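Local coordinates for probable benzoylformate decarboxylase (Rhodococcus jostii, PDB 7ORX), which belongs to the thiamine diphosphate-dependent enzyme family and binds thiamine diphosphate and a sodium ion in a four-chain assembly, at residues 7-20 with 135-147. Numbering follows the deposited sequence.
Sequences VSEVTYELLRARGL and AEDVPRTINQAIH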
loop_
_atom_site.group_PDB
_atom_site.type_symbol
_atom_site.label_atom_id
_atom_site.label_comp_id
_atom_site.label_asym_id
_atom_site.label_seq_id
_atom_site.Cartn_x
_atom_site.Cartn_y
_atom_site.Cartn_z
ATOM N N VAL C 7 7.642 -20.055 21.340
ATOM C CA VAL C 7 6.925 -19.764 20.074
ATOM C C VAL C 7 7.494 -20.692 18.983
ATOM O O VAL C 7 6.721 -21.206 18.164
ATOM C CB VAL C 7 7.051 -18.269 19.746
ATOM C CG1 VAL C 7 6.754 -17.981 18.307
ATOM C CG2 VAL C 7 6.152 -17.439 20.649
ATOM N N SER C 8 8.802 -20.919 19.004
ATOM C CA SER C 8 9.538 -21.887 18.150
ATOM C C SER C 8 8.964 -23.316 18.351
ATOM O O SER C 8 8.640 -23.979 17.355
ATOM C CB SER C 8 11.029 -21.783 18.449
ATOM O OG SER C 8 11.773 -22.807 17.795
ATOM N N GLU C 9 8.797 -23.788 19.588
ATOM C CA GLU C 9 8.376 -25.192 19.831
ATOM C C GLU C 9 6.964 -25.392 19.290
ATOM O O GLU C 9 6.681 -26.456 18.713
ATOM C CB GLU C 9 8.462 -25.537 21.310
ATOM C CG GLU C 9 9.885 -25.516 21.840
ATOM C CD GLU C 9 10.047 -25.745 23.340
ATOM O OE1 GLU C 9 9.227 -25.208 24.152
ATOM O OE2 GLU C 9 11.026 -26.408 23.697
ATOM N N VAL C 10 6.108 -24.393 19.447
ATOM C CA VAL C 10 4.686 -24.536 19.047
ATOM C C VAL C 10 4.580 -24.432 17.527
ATOM O O VAL C 10 3.765 -25.172 16.925
ATOM C CB VAL C 10 3.800 -23.499 19.748
ATOM C CG1 VAL C 10 2.374 -23.589 19.235
ATOM C CG2 VAL C 10 3.827 -23.681 21.244
ATOM N N THR C 11 5.330 -23.498 16.940
ATOM C CA THR C 11 5.369 -23.260 15.473
ATOM C C THR C 11 5.774 -24.563 14.769
ATOM O O THR C 11 5.025 -24.986 13.892
ATOM C CB THR C 11 6.290 -22.091 15.116
ATOM O OG1 THR C 11 5.803 -20.905 15.741
ATOM C CG2 THR C 11 6.381 -21.858 13.621
ATOM N N TYR C 12 6.863 -25.205 15.212
ATOM C CA TYR C 12 7.380 -26.491 14.661
ATOM C C TYR C 12 6.363 -27.612 14.886
ATOM O O TYR C 12 6.139 -28.389 13.948
ATOM C CB TYR C 12 8.763 -26.825 15.209
ATOM C CG TYR C 12 9.888 -26.163 14.448
ATOM C CD1 TYR C 12 10.091 -26.446 13.111
ATOM C CD2 TYR C 12 10.742 -25.247 15.050
ATOM C CE1 TYR C 12 11.111 -25.839 12.392
ATOM C CE2 TYR C 12 11.770 -24.636 14.364
ATOM C CZ TYR C 12 11.963 -24.938 13.018
ATOM O OH TYR C 12 12.981 -24.379 12.284
ATOM N N GLU C 13 5.687 -27.660 16.029
ATOM C CA GLU C 13 4.684 -28.731 16.262
ATOM C C GLU C 13 3.542 -28.553 15.254
ATOM O O GLU C 13 2.913 -29.565 14.823
ATOM C CB GLU C 13 4.259 -28.747 17.740
ATOM C CG GLU C 13 3.192 -29.802 18.055
ATOM C CD GLU C 13 3.512 -31.052 18.882
ATOM O OE1 GLU C 13 2.719 -31.350 19.838
ATOM O OE2 GLU C 13 4.490 -31.780 18.515
ATOM N N LEU C 14 3.301 -27.304 14.873
ATOM C CA LEU C 14 2.184 -26.927 13.997
ATOM C C LEU C 14 2.555 -27.241 12.555
ATOM O O LEU C 14 1.731 -27.870 11.868
ATOM C CB LEU C 14 1.906 -25.445 14.225
ATOM C CG LEU C 14 0.943 -24.816 13.231
ATOM C CD1 LEU C 14 -0.490 -25.235 13.497
ATOM C CD2 LEU C 14 1.064 -23.302 13.242
ATOM N N LEU C 15 3.748 -26.824 12.097
ATOM C CA LEU C 15 4.198 -27.102 10.717
ATOM C C LEU C 15 4.163 -28.615 10.497
ATOM O O LEU C 15 3.761 -29.019 9.422
ATOM C CB LEU C 15 5.604 -26.542 10.511
ATOM C CG LEU C 15 5.738 -25.043 10.735
ATOM C CD1 LEU C 15 7.182 -24.627 10.800
ATOM C CD2 LEU C 15 5.027 -24.253 9.670
ATOM N N ARG C 16 4.568 -29.422 11.485
ATOM C CA ARG C 16 4.567 -30.913 11.374
ATOM C C ARG C 16 3.120 -31.383 11.223
ATOM O O ARG C 16 2.873 -32.253 10.404
ATOM C CB ARG C 16 5.207 -31.633 12.569
ATOM C CG ARG C 16 5.160 -33.153 12.417
ATOM C CD ARG C 16 5.713 -34.030 13.543
ATOM N NE ARG C 16 7.083 -33.683 13.888
ATOM C CZ ARG C 16 7.452 -32.837 14.857
ATOM N NH1 ARG C 16 6.555 -32.239 15.615
ATOM N NH2 ARG C 16 8.732 -32.596 15.079
ATOM N N ALA C 17 2.223 -30.835 12.043
ATOM C CA ALA C 17 0.787 -31.182 12.086
ATOM C C ALA C 17 0.178 -30.982 10.695
ATOM O O ALA C 17 -0.668 -31.782 10.303
ATOM C CB ALA C 17 0.120 -30.308 13.101
ATOM N N ARG C 18 0.657 -29.967 9.962
ATOM C CA ARG C 18 0.137 -29.527 8.638
ATOM C C ARG C 18 0.954 -30.097 7.452
ATOM O O ARG C 18 0.745 -29.656 6.325
ATOM C CB ARG C 18 0.171 -27.997 8.585
ATOM C CG ARG C 18 -0.756 -27.280 9.557
ATOM C CD ARG C 18 -2.260 -27.600 9.438
ATOM N NE ARG C 18 -2.979 -26.685 10.341
ATOM C CZ ARG C 18 -3.306 -26.945 11.588
ATOM N NH1 ARG C 18 -3.071 -28.130 12.097
ATOM N NH2 ARG C 18 -3.882 -26.031 12.329
ATOM N N GLY C 19 1.894 -31.011 7.686
ATOM C CA GLY C 19 2.700 -31.650 6.635
ATOM C C GLY C 19 3.814 -30.782 6.079
ATOM O O GLY C 19 4.427 -31.262 5.151
ATOM N N LEU C 20 4.098 -29.585 6.598
ATOM C CA LEU C 20 5.187 -28.678 6.103
ATOM C C LEU C 20 6.541 -29.045 6.721
ATOM O O LEU C 20 7.192 -28.145 7.301
ATOM C CB LEU C 20 4.889 -27.213 6.423
ATOM C CG LEU C 20 3.927 -26.512 5.470
ATOM C CD1 LEU C 20 2.528 -27.082 5.623
ATOM C CD2 LEU C 20 3.894 -25.025 5.766
ATOM N N ALA C 135 5.259 -11.371 19.673
ATOM C CA ALA C 135 5.744 -12.762 19.679
ATOM C C ALA C 135 4.581 -13.728 19.926
ATOM O O ALA C 135 4.505 -14.735 19.256
ATOM C CB ALA C 135 6.834 -12.879 20.718
ATOM N N GLU C 136 3.685 -13.418 20.856
ATOM C CA GLU C 136 2.602 -14.334 21.283
ATOM C C GLU C 136 1.779 -14.761 20.071
ATOM O O GLU C 136 1.317 -15.930 19.999
ATOM C CB GLU C 136 1.758 -13.591 22.305
ATOM C CG GLU C 136 2.524 -13.365 23.606
ATOM C CD GLU C 136 2.245 -12.041 24.310
ATOM O OE1 GLU C 136 1.518 -12.059 25.337
ATOM O OE2 GLU C 136 2.768 -10.993 23.823
ATOM N N ASP C 137 1.568 -13.818 19.157
ATOM C CA ASP C 137 0.645 -14.044 18.020
ATOM C C ASP C 137 1.376 -14.741 16.852
ATOM O O ASP C 137 0.778 -14.867 15.774
ATOM C CB ASP C 137 0.025 -12.717 17.596
ATOM C CG ASP C 137 -1.260 -12.880 16.787
ATOM O OD1 ASP C 137 -2.146 -13.692 17.244
ATOM O OD2 ASP C 137 -1.376 -12.196 15.700
ATOM N N VAL C 138 2.632 -15.163 17.006
ATOM C CA VAL C 138 3.359 -15.718 15.860
ATOM C C VAL C 138 2.757 -17.066 15.488
ATOM O O VAL C 138 2.421 -17.277 14.331
ATOM C CB VAL C 138 4.868 -15.719 16.104
ATOM C CG1 VAL C 138 5.613 -16.565 15.091
ATOM C CG2 VAL C 138 5.396 -14.291 16.051
ATOM N N PRO C 139 2.508 -18.014 16.403
ATOM C CA PRO C 139 1.884 -19.281 16.015
ATOM C C PRO C 139 0.536 -19.128 15.299
ATOM O O PRO C 139 0.339 -19.723 14.299
ATOM C CB PRO C 139 1.741 -20.016 17.355
ATOM C CG PRO C 139 2.878 -19.463 18.179
ATOM C CD PRO C 139 2.874 -17.989 17.816
ATOM N N ARG C 140 -0.368 -18.300 15.782
ATOM C CA ARG C 140 -1.727 -18.209 15.152
ATOM C C ARG C 140 -1.585 -17.522 13.791
ATOM O O ARG C 140 -2.251 -17.939 12.845
ATOM C CB ARG C 140 -2.726 -17.513 16.087
ATOM C CG ARG C 140 -4.167 -17.498 15.582
ATOM C CD ARG C 140 -4.953 -16.270 16.079
ATOM N NE ARG C 140 -4.222 -15.105 15.631
ATOM C CZ ARG C 140 -4.279 -14.618 14.372
ATOM N NH1 ARG C 140 -5.151 -15.102 13.495
ATOM N NH2 ARG C 140 -3.503 -13.604 14.016
ATOM N N THR C 141 -0.741 -16.503 13.688
ATOM C CA THR C 141 -0.462 -15.828 12.401
ATOM C C THR C 141 -0.023 -16.896 11.377
ATOM O O THR C 141 -0.485 -16.866 10.246
ATOM C CB THR C 141 0.562 -14.708 12.569
ATOM O OG1 THR C 141 -0.012 -13.651 13.330
ATOM C CG2 THR C 141 1.016 -14.142 11.236
ATOM N N ILE C 142 0.842 -17.831 11.758
ATOM C CA ILE C 142 1.320 -18.900 10.850
ATOM C C ILE C 142 0.184 -19.884 10.605
ATOM O O ILE C 142 0.007 -20.266 9.459
ATOM C CB ILE C 142 2.604 -19.556 11.367
ATOM C CG1 ILE C 142 3.685 -18.485 11.518
ATOM C CG2 ILE C 142 3.070 -20.668 10.435
ATOM C CD1 ILE C 142 5.022 -19.050 11.856
ATOM N N ASN C 143 -0.595 -20.243 11.591
ATOM C CA ASN C 143 -1.805 -21.072 11.343
ATOM C C ASN C 143 -2.679 -20.393 10.297
ATOM O O ASN C 143 -3.072 -21.068 9.326
ATOM C CB ASN C 143 -2.689 -21.326 12.572
ATOM C CG ASN C 143 -3.674 -22.434 12.280
ATOM O OD1 ASN C 143 -3.276 -23.482 11.807
ATOM N ND2 ASN C 143 -4.950 -22.218 12.503
ATOM N N GLN C 144 -2.980 -19.110 10.474
ATOM C CA GLN C 144 -3.863 -18.351 9.549
ATOM C C GLN C 144 -3.221 -18.329 8.143
ATOM O O GLN C 144 -3.930 -18.568 7.135
ATOM C CB GLN C 144 -4.066 -16.938 10.085
ATOM C CG GLN C 144 -4.727 -16.012 9.101
ATOM C CD GLN C 144 -5.201 -14.717 9.732
ATOM O OE1 GLN C 144 -4.828 -14.274 10.836
ATOM N NE2 GLN C 144 -6.081 -14.059 9.023
ATOM N N ALA C 145 -1.925 -18.027 8.069
ATOM C CA ALA C 145 -1.144 -18.041 6.819
ATOM C C ALA C 145 -1.391 -19.355 6.081
ATOM O O ALA C 145 -1.659 -19.287 4.850
ATOM C CB ALA C 145 0.330 -17.857 7.089
ATOM N N ILE C 146 -1.319 -20.497 6.768
ATOM C CA ILE C 146 -1.397 -21.821 6.079
ATOM C C ILE C 146 -2.826 -22.018 5.591
ATOM O O ILE C 146 -2.989 -22.380 4.440
ATOM C CB ILE C 146 -0.929 -22.963 6.982
ATOM C CG1 ILE C 146 0.571 -22.840 7.245
ATOM C CG2 ILE C 146 -1.299 -24.317 6.392
ATOM C CD1 ILE C 146 1.028 -23.544 8.488
ATOM N N HIS C 147 -3.825 -21.767 6.417
ATOM C CA HIS C 147 -5.231 -22.035 6.018
ATOM C C HIS C 147 -5.588 -21.180 4.805
ATOM O O HIS C 147 -6.320 -21.655 3.903
ATOM C CB HIS C 147 -6.180 -21.694 7.159
ATOM C CG HIS C 147 -6.111 -22.649 8.291
ATOM N ND1 HIS C 147 -6.196 -24.013 8.099
ATOM C CD2 HIS C 147 -6.026 -22.426 9.628
ATOM C CE1 HIS C 147 -6.148 -24.599 9.285
ATOM N NE2 HIS C 147 -6.047 -23.639 10.239
#
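Arg18 bends at CB-CG (chi2 -58°) while the Asn143 side chain leaves CB opposite the backbone nitrogen (chi1 -166°), and these two turns bring guanidinium and amide together between the C-terminal end of helix 7-17 and a neighbouring helix of the N-terminal, thiamine diphosphate-binding alpha/beta domain. Helix 7-17 and the 138-147 part of helix 138-149 run nearly parallel and flank the same parallel sheet; Val138 also touches Val161 of strand 157-162. Arg18 NH2 donates to Asn143 OD1 at 2.7 Å along a bent path, tilted from the carbonyl plane, with the two flat groups 74° apart. Leu14 CD1 lies over one face of the guanidinium, toward its rim, and backbone carbonyls of Leu177 and Leu178 take further bonds from NH2 and NH1, so three bonds fix the two terminal nitrogens. A Schellman motif closed by Gly19 ends the helix here, and beyond it Leu20 CD2 meets Ile146 CD1, which Leu15 CD2 also approaches.

Most of the remaining contact is apolar. Pro139 wedges in where the backbones come closest, its ring touched by Val7 CG1 at CD and by Val10 CG1 at CB. Val7 CG1 also lies 3.7 Å from Val138 CB. Thr11 turns its hydroxyl back to Val7 O, a carbonyl that also accepts from Thr11 N on the opposite face, leaving Thr11 CG2 to meet Ile142 CD1 at 3.6 Å.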